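Local coordinates for putative uncharacterized protein (Chaetomium thermophilum, PDB 4XRI) that probably serves as a nuclear transport receptor of the importin-beta family, carrying protein cargo into the nucleus and binding a small GTPase, at residues L364-Q367 with T372-P375. The protein carries 2 engineered substitutions. Numbering follows the deposited sequence.
Sequences LYAQ and TIIP
Tyr365 meets Ile373 at the root of its side chain: its CB lies 3.8 Å from Ile373 CD1, whereas the nearest ring atom, Tyr365 CD1, stands at 4.1 Å from the same methyl. The two side chains run at a slant to each other, and the isoleucine methyl approaches the ring obliquely. With chi1 at -139°, away from a staggered value, the side chain extends from helix 354-369 to helix 324-340, where it touches Ala328, Thr329, Val332 and Val333. Its hydroxyl is hydrogen-bonded to the carbonyl oxygen of Ala325, so the buried polar end is satisfied beyond the pair of segments.

Ala366, next along, offers backbone as well as side chain. Ile373 CD1 sits 3.7 Å from Ala366 N and 3.8 Å from Ala366 CA, while the methyl-to-methyl distance, Ala366 CB to Ile373 CD1, is 4.1 Å. The CG2 branch of Ile373 is a more distant second point, 4.2 Å from Ala366 CA. Reach comes from an extended chain: CG1 is anti to the backbone N (chi1 -157°) and CD1 is anti to CA (chi2 176°), which carries the terminal methyl to the helix surface. All three touching residues are buried; their side chains meet through carbon atoms alone, and the approach to Ala366 N is van der Waals contact with the backbone. Ile403, in the loop after helix 390-402, touches both Ala366 and Ile373.

The CA atoms of Ala366 and Ile373 are 6.1 Å apart, a close approach across the short connection from helix 354-369 to helix 374-384, as expected between successive helices in the HEAT-repeat solenoid of an importin beta.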
ATOM      1  N   LEU A 364       7.156   5.279 -15.930  1.00 45.33           N
ATOM      2  CA  LEU A 364       7.784   6.231 -15.019  1.00 46.36           C
ATOM      3  C   LEU A 364       8.520   7.332 -15.773  1.00 42.00           C
ATOM      4  O   LEU A 364       8.533   8.488 -15.347  1.00 41.74           O
ATOM      5  CB  LEU A 364       8.754   5.509 -14.081  1.00 45.43           C
ATOM      6  CG  LEU A 364       8.156   4.528 -13.072  1.00 45.66           C
ATOM      7  CD1 LEU A 364       9.264   3.744 -12.383  1.00 43.41           C
ATOM      8  CD2 LEU A 364       7.310   5.267 -12.046  1.00 42.07           C
ATOM      9  N   TYR A 365       9.134   6.964 -16.894  1.00 39.69           N
ATOM     10  CA  TYR A 365       9.874   7.918 -17.707  1.00 37.37           C
ATOM     11  C   TYR A 365       8.944   8.982 -18.282  1.00 40.29           C
ATOM     12  O   TYR A 365       9.293  10.162 -18.339  1.00 40.04           O
ATOM     13  CB  TYR A 365      10.613   7.201 -18.839  1.00 39.30           C
ATOM     14  CG  TYR A 365      12.007   7.734 -19.089  1.00 42.67           C
ATOM     15  CD1 TYR A 365      12.201   8.966 -19.703  1.00 39.33           C
ATOM     16  CD2 TYR A 365      13.131   7.011 -18.703  1.00 37.07           C
ATOM     17  CE1 TYR A 365      13.472   9.460 -19.926  1.00 36.42           C
ATOM     18  CE2 TYR A 365      14.404   7.495 -18.927  1.00 41.29           C
ATOM     19  CZ  TYR A 365      14.568   8.719 -19.537  1.00 37.70           C
ATOM     20  OH  TYR A 365      15.836   9.204 -19.756  1.00 36.82           O
ATOM     21  N   ALA A 366       7.758   8.551 -18.703  1.00 39.50           N
ATOM     22  CA  ALA A 366       6.764   9.455 -19.272  1.00 41.81           C
ATOM     23  C   ALA A 366       6.278  10.455 -18.230  1.00 46.91           C
ATOM     24  O   ALA A 366       6.044  11.625 -18.533  1.00 48.90           O
ATOM     25  CB  ALA A 366       5.594   8.668 -19.835  1.00 38.06           C
ATOM     26  N   GLN A 367       6.132   9.980 -16.997  1.00 43.89           N
ATOM     27  CA  GLN A 367       5.743  10.835 -15.880  1.00 47.06           C
ATOM     28  C   GLN A 367       6.865  11.807 -15.538  1.00 46.81           C
ATOM     29  O   GLN A 367       6.619  12.962 -15.182  1.00 44.26           O
ATOM     30  CB  GLN A 367       5.385   9.994 -14.649  1.00 46.34           C
ATOM     31  CG  GLN A 367       4.145   9.131 -14.809  1.00 50.29           C
ATOM     32  CD  GLN A 367       3.887   8.242 -13.604  1.00 52.37           C
ATOM     33  OE1 GLN A 367       3.897   8.702 -12.463  1.00 60.08           O
ATOM     34  NE2 GLN A 367       3.665   6.957 -13.856  1.00 46.29           N
ATOM     35  N   THR A 372       8.716  15.416 -23.591  1.00 49.28           N
ATOM     36  CA  THR A 372      10.034  15.130 -24.153  1.00 51.33           C
ATOM     37  C   THR A 372      10.130  13.688 -24.663  1.00 47.76           C
ATOM     38  O   THR A 372      10.874  13.395 -25.600  1.00 50.08           O
ATOM     39  CB  THR A 372      11.148  15.383 -23.109  1.00 55.89           C
ATOM     40  OG1 THR A 372      11.043  16.724 -22.616  1.00 53.66           O
ATOM     41  CG2 THR A 372      12.531  15.181 -23.718  1.00 53.54           C
ATOM     42  N   ILE A 373       9.355  12.796 -24.055  1.00 46.07           N
ATOM     43  CA  ILE A 373       9.411  11.374 -24.385  1.00 42.27           C
ATOM     44  C   ILE A 373       8.655  11.032 -25.671  1.00 44.60           C
ATOM     45  O   ILE A 373       8.837   9.957 -26.242  1.00 44.81           O
ATOM     46  CB  ILE A 373       8.839  10.516 -23.237  1.00 46.48           C
ATOM     47  CG1 ILE A 373       9.386   9.089 -23.305  1.00 47.12           C
ATOM     48  CG2 ILE A 373       7.312  10.523 -23.264  1.00 39.59           C
ATOM     49  CD1 ILE A 373       8.951   8.222 -22.147  1.00 43.27           C
ATOM     50  N   ILE A 374       7.816  11.951 -26.132  1.00 41.55           N
ATOM     51  CA  ILE A 374       6.892  11.656 -27.225  1.00 41.05           C
ATOM     52  C   ILE A 374       7.552  11.396 -28.596  1.00 54.95           C
ATOM     53  O   ILE A 374       7.203  10.417 -29.259  1.00 53.88           O
ATOM     54  CB  ILE A 374       5.855  12.785 -27.368  1.00 46.84           C
ATOM     55  CG1 ILE A 374       4.885  12.751 -26.188  1.00 41.59           C
ATOM     56  CG2 ILE A 374       5.100  12.665 -28.680  1.00 50.36           C
ATOM     57  CD1 ILE A 374       3.991  13.963 -26.098  1.00 49.02           C
ATOM     58  N   PRO A 375       8.504  12.252 -29.029  1.00 51.66           N
ATOM     59  CA  PRO A 375       9.078  11.973 -30.356  1.00 54.29           C
ATOM     60  C   PRO A 375       9.793  10.613 -30.506  1.00 46.52           C
ATOM     61  O   PRO A 375       9.598   9.971 -31.538  1.00 43.46           O
ATOM     62  CB  PRO A 375      10.070  13.126 -30.555  1.00 52.62           C
ATOM     63  CG  PRO A 375       9.539  14.226 -29.720  1.00 44.95           C
ATOM     64  CD  PRO A 375       8.960  13.557 -28.509  1.00 51.84           C
TER